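Side-chain contacts in acyl-[acyl-carrier-protein]--UDP-N-acetylglucosamine O-acyltransferase (Acinetobacter baumannii, PDB 4E6U), which catalyses the transfer of an acyl chain from acyl carrier protein to UDP-N-acetylglucosamine, a reaction of lipopolysaccharide synthesis: residues G71-C74 with K78-G81; R102-D107 with A144-I149; D168-I173 with A249-D254; S177-D182 with V187-N192. All coordinates share one frame; numbering follows the deposited sequence. Where two conformers were deposited one is given.

In the fold
LpxA proteins are built on a left-handed parallel beta-helix followed by a helical C-terminal region, and the four contacts run from the middle coils to the C-terminal end. Contacts 1 and 2 come first along the chain, their centres 11 Å apart, and they touch through Arg-102; both lie in or beside loops that leave the coils. Contacts 3 and 4, centred 14 Å apart, lie near the last coils, where strands 172-173 and 187-191 are neighbours in one sheet; the whole of contact 4 falls between the two segments of contact 3. Contacts 1 and 3 are about 31 Å apart, centre to centre. Contacts 1 and 4 both reach the second subunit.

Contact 1. Residues G71-C74 with K78-G81; sequences GEVC and KYKG
Val-73, which faces Tyr-79 across this contact, gives its backbone N-H to Glu-72 OE2 in a bond of 2.8 Å. The N-H meets the anti side of the carboxylate, somewhat out of its plane, and ties the chain down just where it leaves a corner of the left-handed parallel beta-helix. What follows is a long loop between strands 69-70 and 85-88, and the contact folds that loop back on its own root. Such an excursion shows how a regular coil can carry an irregular insertion; here Tyr-79 packs back on its root. With CG anti to the backbone N (chi1 -179°), the tyrosine ring reaches back towards Val-73 and Cys-74. At the far end of the ring the hydroxyl is hydrogen-bonded to Glu-82 O, while Val-73 CG1 lies loosely beside it, 4.4 Å from Tyr-79 CE2. Gly-81 N sits 3.2 Å above one face of the ring, displaced towards the rim. Arg-95 of the second subunit takes up the carbonyl oxygens of Val-73 and Cys-74, which places the root of the loop at a subunit interface. The remaining touch is a sulfur-aromatic one. Cys-74 SG approaches the ring obliquely, 40° off its normal, and is 4.8 Å from the centroid of Tyr-79; its nearest atom there is Tyr-79 CB, at 3.9 Å from SG.

Contact 2. Residues R102-D107 with A144-I149; sequences RGTVQD and AGHVHI. With EDO (1,2-ethanediol), chain L.
Asp-107 and His-146 are brought together by their first torsions. In Asp-107 the carboxylate swings opposite the backbone N (chi1 -164°), out of the type I turn from Thr-104 to Asp-107; in His-146 the imidazole lies on the side of its backbone N, opposite the carbonyl carbon (chi1 -41°). The two groups slide past each other in opposite directions, and His-146 ND1 donates to Asp-107 OD2 over 2.8 Å. The bond is almost straight, 176° at the hydrogen; OD2 lies in the ring plane, and the N-H reaches it on the anti side of the carboxylate, somewhat out of that group's plane. With ring and carboxylate planes only moderately inclined, the bond probably limits rotation of the imidazole. Stacking on Phe-164 and an edge-to-face meeting with His-127 hold the same ring. The Thr-104 side chain crosses that of His-146 at about a right angle, with OG1 4.0 Å from His-146 CE1 and hydrogen-bonded to Asp-128. Asp-107 OD2 also has a water 2.8 Å away, which lies 3.0 Å from His-148 NE2, in the plane of that ring, though its protons are not assigned. His-146 occupies the positive-phi place of a type II turn, the Ala-144 to Val-147 corner of a left-handed beta-helix coil, and with Asp-107 it forms a His-carboxylate hydrogen bond joining that corner to the loop between strands 99-101 and 110-113.

Contact 3. Residues D168-I173 with A249-D254; sequences DSYSMI and AQLLID
Leu-251 meets Tyr-170 through a single methyl group, and this small apolar touch is the closer-packed half of the contact. Its CD1 approaches the edge of the phenol ring in the ring plane, 4.0 Å from Tyr-170 CE1 and nearly as close to the neighbouring CD1. The same methyl lies 4.3 Å from Ser-169 CB. The leucine has CG beside the backbone N and anti to the carbonyl carbon (chi1 -66°), and its CB points to the turn, so that CD1 can reach the ring; Ala-185 and Tyr-186 pack against it. The tyrosine stands at the positive-phi position of a type II turn, Asp-168 to Ser-171, which Ser-171 OG braces by donating to Asp-168 O over 2.7 Å, in the carbonyl plane. His-152 lies next to the tyrosine ring, their planes almost parallel.

The other half is looser and depends on water. No direct hydrogen bond joins the two segments: a water donates to Leu-251 O at 2.9 Å and, weakly, to Asp-168 OD2 at 3.0 Å. That carboxylate oxygen is also bonded to OG of Ser-255, farther along the same helix. Asp-254 points the same way but stays 7.0 Å from Asp-168, measured OD2 to OD2, a separation that probably softens their like charges. Its OD1 accepts from Gln-250 NE2, which lies above the carboxylate plane, one helical turn back. Sparse methyl packing backed by bridging water is how a coil corner of the left-handed beta-helix here receives helix 250-258 of the C-terminal helical region.

Contact 4. Residues S177-D182 with V187-N192; sequences SLILKD and VMASGN
Ser-177 and Gly-191 meet near the end of the left-handed parallel beta-helix, where strand 187-191, neighbour of 172-173 in its sheet, brings its Gly-191 end against the start of strand 178-179 and then pairs, antiparallel, with strand 194-199. Both polar backbone atoms of the glycine are satisfied by the opposite segment. Its N-H goes to Ser-177 OG over 3.0 Å, bent to 151° at the hydrogen, and its carbonyl accepts from Leu-178 N over 2.9 Å. The carbonyl is met from a tilt, with the donor about 30° from its plane, and Ser-177 CA adds a C-H...O contact to the same oxygen. Ser-177 OG is held twice, since it is also hydrogen-bonded to Gly-174 O; placed on the side of its own backbone N, the hydroxyl bridges the two chain positions and closes to 3.2 Å of Ser-190 CA. The serine N is accounted for too, by Ser-159 OG. Gly-191 has backbone angles that by themselves call for glycine, since a CB would jam against the preceding carbonyl. Beside these polar bonds Ile-179 CD1 rests on Ala-189 CB in a light apolar touch. At the other end Leu-178 packs on Gly-175 of the second subunit, and Asn-192 ND2 makes a weak hydrogen bond to Ala-176 O of that subunit. The amide oxygen of Asn-192 turns instead to hydrocarbon: OD1 lies 3.5 Å from Leu-178 CD2.

Contact 1. Residues G71-C74 with K78-G81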
loop_
_atom_site.group_PDB
_atom_site.type_symbol
_atom_site.label_atom_id
_atom_site.label_comp_id
_atom_site.label_asym_id
_atom_site.label_seq_id
_atom_site.Cartn_x
_atom_site.Cartn_y
_atom_site.Cartn_z
ATOM N N GLY A 71 12.703 -5.865 12.410
ATOM C CA GLY A 71 12.813 -6.164 13.853
ATOM C C GLY A 71 12.470 -4.974 14.718
ATOM O O GLY A 71 13.177 -4.648 15.675
ATOM N N GLU A 72 11.382 -4.306 14.356
ATOM C CA GLU A 72 10.847 -3.231 15.166
ATOM C C GLU A 72 9.750 -3.779 16.073
ATOM O O GLU A 72 9.179 -4.836 15.776
ATOM C CB GLU A 72 10.313 -2.110 14.251
ATOM C CG GLU A 72 9.912 -0.816 14.986
ATOM C CD GLU A 72 11.008 -0.344 15.952
ATOM O OE1 GLU A 72 11.951 0.327 15.490
ATOM O OE2 GLU A 72 10.963 -0.669 17.170
ATOM N N VAL A 73 9.464 -3.071 17.162
ATOM C CA VAL A 73 8.405 -3.476 18.081
ATOM C C VAL A 73 7.086 -3.569 17.323
ATOM O O VAL A 73 6.813 -2.826 16.370
ATOM C CB VAL A 73 8.275 -2.495 19.276
ATOM C CG1 VAL A 73 9.512 -2.556 20.169
ATOM C CG2 VAL A 73 7.966 -1.063 18.822
ATOM N N CYS A 74 6.242 -4.476 17.757
ATOM C CA CYS A 74 4.989 -4.692 17.050
ATOM C C CYS A 74 3.963 -3.581 17.262
ATOM O O CYS A 74 4.170 -2.660 18.048
ATOM C CB CYS A 74 4.391 -6.029 17.419
ATOM S SG CYS A 74 3.684 -6.063 19.024
ATOM N N LYS A 78 -1.748 -4.572 22.905
ATOM C CA LYS A 78 -1.536 -5.382 24.115
ATOM C C LYS A 78 -0.079 -5.403 24.553
ATOM O O LYS A 78 0.218 -5.694 25.714
ATOM C CB LYS A 78 -2.013 -6.818 23.914
ATOM C CG LYS A 78 -3.513 -6.968 23.716
ATOM C CD LYS A 78 -3.875 -8.429 23.542
ATOM N N TYR A 79 0.831 -5.100 23.628
ATOM C CA TYR A 79 2.257 -5.149 23.922
ATOM C C TYR A 79 2.624 -4.176 25.039
ATOM O O TYR A 79 2.211 -3.015 25.021
ATOM C CB TYR A 79 3.076 -4.864 22.655
ATOM C CG TYR A 79 4.562 -4.926 22.891
ATOM C CD1 TYR A 79 5.220 -6.149 22.985
ATOM C CD2 TYR A 79 5.302 -3.758 23.021
ATOM C CE1 TYR A 79 6.596 -6.210 23.220
ATOM C CE2 TYR A 79 6.671 -3.802 23.250
ATOM C CZ TYR A 79 7.308 -5.027 23.342
ATOM O OH TYR A 79 8.664 -5.043 23.570
ATOM N N LYS A 80 3.379 -4.660 26.027
ATOM C CA LYS A 80 3.761 -3.838 27.185
ATOM C C LYS A 80 5.270 -3.838 27.462
ATOM O O LYS A 80 5.706 -3.886 28.617
ATOM C CB LYS A 80 2.988 -4.266 28.443
ATOM C CG LYS A 80 1.455 -4.177 28.324
ATOM C CD LYS A 80 0.750 -4.456 29.667
ATOM C CE LYS A 80 1.057 -5.852 30.241
ATOM N NZ LYS A 80 0.199 -6.953 29.692
ATOM N N GLY A 81 6.060 -3.792 26.397
ATOM C CA GLY A 81 7.508 -3.629 26.525
ATOM C C GLY A 81 8.291 -4.897 26.821
ATOM O O GLY A 81 9.479 -4.830 27.122
#

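Contact 2. Residues R102-D107 with A144-I149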
loop_
_atom_site.group_PDB
_atom_site.type_symbol
_atom_site.label_atom_id
_atom_site.label_comp_id
_atom_site.label_asym_id
_atom_site.label_seq_id
_atom_site.Cartn_x
_atom_site.Cartn_y
_atom_site.Cartn_z
ATOM N N ARG A 102 8.597 -7.628 15.614
ATOM C CA ARG A 102 8.902 -8.640 16.622
ATOM C C ARG A 102 7.622 -9.188 17.237
ATOM O O ARG A 102 6.528 -8.655 17.025
ATOM C CB ARG A 102 9.844 -8.053 17.668
ATOM C CG ARG A 102 11.138 -7.506 17.032
ATOM C CD ARG A 102 12.249 -7.287 18.039
ATOM N NE ARG A 102 11.870 -6.464 19.195
ATOM C CZ ARG A 102 12.195 -5.180 19.369
ATOM N NH1 ARG A 102 12.878 -4.504 18.454
ATOM N NH2 ARG A 102 11.841 -4.554 20.488
ATOM N N GLY A 103 7.763 -10.285 17.985
ATOM C CA GLY A 103 6.584 -10.988 18.515
ATOM C C GLY A 103 5.962 -10.396 19.764
ATOM O O GLY A 103 6.313 -9.312 20.208
ATOM N N THR A 104 5.002 -11.139 20.318
ATOM C CA THR A 104 4.346 -10.751 21.566
ATOM C C THR A 104 4.408 -11.918 22.542
ATOM O O THR A 104 4.440 -13.082 22.139
ATOM C CB THR A 104 2.873 -10.352 21.369
ATOM O OG1 THR A 104 2.136 -11.466 20.849
ATOM C CG2 THR A 104 2.748 -9.155 20.414
ATOM N N VAL A 105 4.408 -11.596 23.835
ATOM C CA VAL A 105 4.481 -12.654 24.847
ATOM C C VAL A 105 3.220 -13.504 24.916
ATOM O O VAL A 105 3.289 -14.653 25.339
ATOM C CB VAL A 105 4.875 -12.137 26.248
ATOM C CG1 VAL A 105 6.299 -11.586 26.212
ATOM C CG2 VAL A 105 3.871 -11.113 26.776
ATOM N N GLN A 106 2.096 -12.948 24.469
ATOM C CA GLN A 106 0.816 -13.677 24.432
ATOM C C GLN A 106 0.850 -14.899 23.519
ATOM O O GLN A 106 0.042 -15.815 23.666
ATOM C CB GLN A 106 -0.330 -12.753 24.028
ATOM C CG GLN A 106 -0.758 -11.746 25.106
ATOM C CD GLN A 106 0.154 -10.527 25.217
ATOM O OE1 GLN A 106 1.072 -10.339 24.416
ATOM N NE2 GLN A 106 -0.096 -9.693 26.216
ATOM N N ASP A 107 1.767 -14.901 22.554
ATOM C CA ASP A 107 1.962 -16.043 21.682
ATOM C C ASP A 107 3.242 -16.784 22.094
ATOM O O ASP A 107 3.226 -17.535 23.075
ATOM C CB ASP A 107 1.969 -15.566 20.209
ATOM C CG ASP A 107 1.788 -16.697 19.204
ATOM O OD1 ASP A 107 2.127 -17.867 19.501
ATOM O OD2 ASP A 107 1.324 -16.407 18.076
ATOM N N ALA A 144 -1.018 -9.930 8.579
ATOM C CA ALA A 144 -1.371 -9.505 9.925
ATOM C C ALA A 144 -0.863 -10.483 10.992
ATOM O O ALA A 144 -0.188 -11.467 10.696
ATOM C CB ALA A 144 -2.889 -9.275 10.033
ATOM N N GLY A 145 -1.182 -10.176 12.242
ATOM C CA GLY A 145 -0.587 -10.897 13.362
ATOM C C GLY A 145 -0.846 -12.388 13.405
ATOM O O GLY A 145 -1.940 -12.849 13.088
ATOM N N HIS A 146 0.156 -13.143 13.841
ATOM C CA HIS A 146 0.013 -14.587 14.117
ATOM C C HIS A 146 -0.310 -15.427 12.892
ATOM O O HIS A 146 -0.792 -16.552 13.018
ATOM C CB HIS A 146 -1.060 -14.883 15.209
ATOM C CG HIS A 146 -1.045 -13.938 16.373
ATOM N ND1 HIS A 146 -0.309 -14.174 17.515
ATOM C CD2 HIS A 146 -1.713 -12.781 16.590
ATOM C CE1 HIS A 146 -0.513 -13.194 18.379
ATOM N NE2 HIS A 146 -1.356 -12.333 17.841
ATOM N N VAL A 147 -0.054 -14.903 11.698
ATOM C CA VAL A 147 -0.291 -15.657 10.477
ATOM C C VAL A 147 0.822 -16.670 10.242
ATOM O O VAL A 147 2.016 -16.367 10.440
ATOM C CB VAL A 147 -0.435 -14.699 9.240
ATOM C CG1 VAL A 147 -0.403 -15.452 7.913
ATOM C CG2 VAL A 147 -1.713 -13.897 9.350
ATOM N N HIS A 148 0.458 -17.879 9.826
ATOM C CA HIS A 148 1.445 -18.894 9.497
ATOM C C HIS A 148 1.407 -19.169 8.005
ATOM O O HIS A 148 0.356 -19.517 7.464
ATOM C CB HIS A 148 1.207 -20.185 10.307
ATOM C CG HIS A 148 1.351 -20.013 11.791
ATOM N ND1 HIS A 148 1.095 -21.036 12.685
ATOM C CD2 HIS A 148 1.724 -18.948 12.545
ATOM C CE1 HIS A 148 1.288 -20.601 13.917
ATOM N NE2 HIS A 148 1.675 -19.338 13.861
ATOM N N ILE A 149 2.549 -18.985 7.343
ATOM C CA ILE A 149 2.724 -19.222 5.913
ATOM C C ILE A 149 3.715 -20.374 5.758
ATOM O O ILE A 149 4.770 -20.401 6.411
ATOM C CB ILE A 149 3.248 -17.955 5.181
ATOM C CG1 ILE A 149 2.515 -16.671 5.629
ATOM C CG2 ILE A 149 3.257 -18.169 3.672
ATOM C CD1 ILE A 149 1.309 -16.276 4.785
HETATM C C1 EDO L . 3.810 -23.266 9.084
HETATM O O1 EDO L . 3.246 -23.495 7.784
HETATM C C2 EDO L . 4.746 -22.059 9.055
HETATM O O2 EDO L . 5.799 -22.266 8.099
HETATM O O HOH W 1 2.700 -17.531 15.965
#

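Contact 3. Residues D168-I173 with A249-D254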
loop_
_atom_site.group_PDB
_atom_site.type_symbol
_atom_site.label_atom_id
_atom_site.label_comp_id
_atom_site.label_asym_id
_atom_site.label_seq_id
_atom_site.Cartn_x
_atom_site.Cartn_y
_atom_site.Cartn_z
ATOM N N ASP A 168 -1.130 -22.320 3.465
ATOM C CA ASP A 168 -0.269 -23.487 3.408
ATOM C C ASP A 168 0.511 -23.643 2.102
ATOM O O ASP A 168 0.326 -22.882 1.138
ATOM C CB ASP A 168 -1.061 -24.747 3.802
ATOM C CG ASP A 168 -1.161 -24.908 5.316
ATOM O OD1 ASP A 168 -0.450 -24.203 6.060
ATOM O OD2 ASP A 168 -1.926 -25.767 5.791
ATOM N N SER A 169 1.412 -24.620 2.088
ATOM C CA SER A 169 2.401 -24.703 1.020
ATOM C C SER A 169 1.825 -24.839 -0.364
ATOM O O SER A 169 0.789 -25.492 -0.542
ATOM C CB SER A 169 3.387 -25.827 1.301
ATOM O OG SER A 169 4.079 -25.565 2.504
ATOM N N TYR A 170 2.481 -24.204 -1.342
ATOM C CA TYR A 170 2.135 -24.285 -2.769
ATOM C C TYR A 170 0.830 -23.592 -3.147
ATOM O O TYR A 170 0.366 -23.709 -4.284
ATOM C CB TYR A 170 2.120 -25.748 -3.274
ATOM C CG TYR A 170 3.371 -26.529 -2.952
ATOM C CD1 TYR A 170 3.361 -27.502 -1.952
ATOM C CD2 TYR A 170 4.570 -26.289 -3.634
ATOM C CE1 TYR A 170 4.512 -28.234 -1.643
ATOM C CE2 TYR A 170 5.723 -27.009 -3.337
ATOM C CZ TYR A 170 5.687 -27.969 -2.336
ATOM O OH TYR A 170 6.838 -28.676 -2.053
ATOM N N SER A 171 0.238 -22.873 -2.199
ATOM C CA SER A 171 -0.955 -22.085 -2.486
ATOM C C SER A 171 -0.584 -20.795 -3.226
ATOM O O SER A 171 0.587 -20.368 -3.223
ATOM C CB SER A 171 -1.712 -21.771 -1.203
ATOM O OG SER A 171 -0.918 -20.985 -0.317
ATOM N N MET A 172 -1.580 -20.199 -3.861
ATOM C CA MET A 172 -1.401 -18.925 -4.559
ATOM C C MET A 172 -2.550 -18.020 -4.234
ATOM O O MET A 172 -3.715 -18.403 -4.358
ATOM C CB MET A 172 -1.333 -19.117 -6.065
ATOM C CG MET A 172 -0.164 -19.963 -6.549
ATOM S SD MET A 172 -0.023 -20.036 -8.354
ATOM C CE MET A 172 0.215 -18.301 -8.747
ATOM N N ILE A 173 -2.229 -16.808 -3.806
ATOM C CA ILE A 173 -3.224 -15.793 -3.507
ATOM C C ILE A 173 -3.181 -14.780 -4.645
ATOM O O ILE A 173 -2.130 -14.209 -4.932
ATOM C CB ILE A 173 -2.942 -15.124 -2.122
ATOM C CG1 ILE A 173 -3.283 -16.112 -0.997
ATOM C CG2 ILE A 173 -3.740 -13.821 -1.952
ATOM C CD1 ILE A 173 -2.690 -15.767 0.349
ATOM N N ALA A 249 -1.559 -35.714 -0.849
ATOM C CA ALA A 249 -2.808 -35.250 -0.256
ATOM C C ALA A 249 -2.720 -35.012 1.251
ATOM O O ALA A 249 -3.581 -34.344 1.837
ATOM C CB ALA A 249 -3.959 -36.209 -0.597
ATOM N N GLN A 250 -1.666 -35.520 1.898
ATOM C CA GLN A 250 -1.505 -35.283 3.327
ATOM C C GLN A 250 -1.410 -33.787 3.700
ATOM O O GLN A 250 -1.879 -33.375 4.756
ATOM C CB GLN A 250 -0.308 -36.059 3.899
ATOM C CG GLN A 250 -0.180 -35.958 5.425
ATOM C CD GLN A 250 -1.373 -36.535 6.185
ATOM O OE1 GLN A 250 -1.807 -37.650 5.908
ATOM N NE2 GLN A 250 -1.886 -35.794 7.153
ATOM N N LEU A 251 -0.811 -32.986 2.819
ATOM C CA LEU A 251 -0.754 -31.539 3.061
ATOM C C LEU A 251 -2.132 -30.886 3.125
ATOM O O LEU A 251 -2.342 -29.972 3.923
ATOM C CB LEU A 251 0.114 -30.826 2.020
ATOM C CG LEU A 251 1.615 -31.111 1.973
ATOM C CD1 LEU A 251 2.282 -30.020 1.126
ATOM C CD2 LEU A 251 2.253 -31.167 3.365
ATOM N N LEU A 252 -3.068 -31.354 2.294
ATOM C CA LEU A 252 -4.448 -30.882 2.358
ATOM C C LEU A 252 -5.131 -31.292 3.642
ATOM O O LEU A 252 -5.839 -30.500 4.249
ATOM C CB LEU A 252 -5.282 -31.379 1.171
ATOM C CG LEU A 252 -5.131 -30.656 -0.161
ATOM C CD1 LEU A 252 -5.813 -31.463 -1.262
ATOM C CD2 LEU A 252 -5.750 -29.272 -0.073
ATOM N N ILE A 253 -4.926 -32.547 4.042
ATOM C CA ILE A 253 -5.457 -33.025 5.305
ATOM C C ILE A 253 -4.939 -32.178 6.474
ATOM O O ILE A 253 -5.714 -31.723 7.304
ATOM C CB ILE A 253 -5.148 -34.527 5.512
ATOM C CG1 ILE A 253 -5.946 -35.359 4.492
ATOM C CG2 ILE A 253 -5.503 -34.949 6.931
ATOM C CD1 ILE A 253 -5.470 -36.807 4.352
ATOM N N ASP A 254 -3.630 -31.918 6.479
ATOM C CA ASP A 254 -3.010 -31.090 7.511
ATOM C C ASP A 254 -3.654 -29.707 7.563
ATOM O O ASP A 254 -3.964 -29.207 8.630
ATOM C CB ASP A 254 -1.508 -30.914 7.260
ATOM C CG ASP A 254 -0.699 -32.190 7.450
ATOM O OD1 ASP A 254 -1.165 -33.153 8.119
ATOM O OD2 ASP A 254 0.438 -32.210 6.924
HETATM O O HOH W 2 -0.420 -28.210 5.077
#

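Contact 4. Residues S177-D182 with V187-N192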
loop_
_atom_site.group_PDB
_atom_site.type_symbol
_atom_site.label_atom_id
_atom_site.label_comp_id
_atom_site.label_asym_id
_atom_site.label_seq_id
_atom_site.Cartn_x
_atom_site.Cartn_y
_atom_site.Cartn_z
ATOM N N SER A 177 -6.275 -9.434 -3.130
ATOM C CA SER A 177 -7.206 -10.266 -2.364
ATOM C C SER A 177 -7.257 -9.885 -0.902
ATOM O O SER A 177 -6.283 -9.360 -0.339
ATOM C CB SER A 177 -6.825 -11.737 -2.467
ATOM O OG SER A 177 -6.852 -12.198 -3.795
ATOM N N LEU A 178 -8.393 -10.161 -0.271
ATOM C CA LEU A 178 -8.548 -10.029 1.169
ATOM C C LEU A 178 -8.788 -11.425 1.708
ATOM O O LEU A 178 -9.836 -12.009 1.463
ATOM C CB LEU A 178 -9.689 -9.068 1.540
ATOM C CG LEU A 178 -10.002 -8.934 3.037
ATOM C CD1 LEU A 178 -8.814 -8.358 3.821
ATOM C CD2 LEU A 178 -11.246 -8.075 3.238
ATOM N N ILE A 179 -7.802 -11.975 2.395
ATOM C CA ILE A 179 -7.891 -13.337 2.905
ATOM C C ILE A 179 -8.307 -13.322 4.362
ATOM O O ILE A 179 -7.590 -12.808 5.216
ATOM C CB ILE A 179 -6.547 -14.084 2.723
ATOM C CG1 ILE A 179 -6.143 -14.124 1.239
ATOM C CG2 ILE A 179 -6.624 -15.490 3.343
ATOM C CD1 ILE A 179 -7.125 -14.837 0.313
ATOM N N LEU A 180 -9.482 -13.881 4.645
ATOM C CA LEU A 180 -10.051 -13.835 5.994
ATOM C C LEU A 180 -10.076 -15.186 6.692
ATOM O O LEU A 180 -10.351 -15.257 7.895
ATOM C CB LEU A 180 -11.474 -13.257 5.961
ATOM C CG LEU A 180 -11.633 -11.860 5.372
ATOM C CD1 LEU A 180 -13.117 -11.488 5.357
ATOM C CD2 LEU A 180 -10.826 -10.841 6.161
ATOM N N LYS A 181 -9.795 -16.246 5.935
ATOM C CA LYS A 181 -9.801 -17.615 6.444
ATOM C C LYS A 181 -8.603 -18.362 5.867
ATOM O O LYS A 181 -7.830 -17.798 5.089
ATOM C CB LYS A 181 -11.120 -18.316 6.089
ATOM C CG LYS A 181 -12.319 -17.713 6.815
ATOM C CD LYS A 181 -13.563 -18.523 6.570
ATOM C CE LYS A 181 -14.737 -17.930 7.300
ATOM N NZ LYS A 181 -15.988 -18.627 6.873
ATOM N N ASP A 182 -8.431 -19.621 6.250
ATOM C CA ASP A 182 -7.234 -20.355 5.864
ATOM C C ASP A 182 -7.250 -20.738 4.402
ATOM O O ASP A 182 -8.330 -21.005 3.838
ATOM C CB ASP A 182 -7.096 -21.624 6.692
ATOM C CG ASP A 182 -6.792 -21.353 8.143
ATOM O OD1 ASP A 182 -6.605 -20.176 8.561
ATOM O OD2 ASP A 182 -6.732 -22.355 8.884
ATOM N N VAL A 187 -3.910 -24.652 -2.924
ATOM C CA VAL A 187 -5.139 -23.982 -3.347
ATOM C C VAL A 187 -4.882 -22.604 -3.965
ATOM O O VAL A 187 -4.006 -21.863 -3.499
ATOM C CB VAL A 187 -6.174 -23.915 -2.186
ATOM C CG1 VAL A 187 -7.347 -23.024 -2.526
ATOM C CG2 VAL A 187 -6.682 -25.346 -1.843
ATOM N N MET A 188 -5.615 -22.292 -5.029
ATOM C CA MET A 188 -5.638 -20.954 -5.611
ATOM C C MET A 188 -6.816 -20.224 -5.016
ATOM O O MET A 188 -7.949 -20.700 -5.128
ATOM C CB MET A 188 -5.805 -21.032 -7.123
ATOM C CG MET A 188 -4.954 -22.075 -7.763
ATOM S SD MET A 188 -4.355 -21.727 -9.430
ATOM C CE MET A 188 -3.640 -20.088 -9.246
ATOM N N ALA A 189 -6.569 -19.095 -4.352
ATOM C CA ALA A 189 -7.626 -18.296 -3.756
ATOM C C ALA A 189 -7.445 -16.861 -4.193
ATOM O O ALA A 189 -6.313 -16.377 -4.286
ATOM C CB ALA A 189 -7.601 -18.391 -2.245
ATOM N N SER A 190 -8.544 -16.190 -4.496
ATOM C CA SER A 190 -8.474 -14.783 -4.853
ATOM C C SER A 190 -9.784 -14.078 -4.592
ATOM O O SER A 190 -10.840 -14.715 -4.482
ATOM C CB SER A 190 -8.069 -14.619 -6.322
ATOM O OG SER A 190 -9.050 -15.173 -7.172
ATOM N N GLY A 191 -9.702 -12.757 -4.514
ATOM C CA GLY A 191 -10.878 -11.903 -4.432
ATOM C C GLY A 191 -11.029 -11.117 -3.143
ATOM O O GLY A 191 -10.320 -11.348 -2.140
ATOM N N ASN A 192 -11.994 -10.196 -3.195
ATOM C CA ASN A 192 -12.457 -9.397 -2.065
ATOM C C ASN A 192 -13.965 -9.168 -2.276
ATOM O O ASN A 192 -14.369 -8.186 -2.930
ATOM C CB ASN A 192 -11.691 -8.070 -2.018
ATOM C CG ASN A 192 -12.176 -7.131 -0.919
ATOM O OD1 ASN A 192 -12.670 -7.556 0.124
ATOM N ND2 ASN A 192 -12.016 -5.832 -1.159
#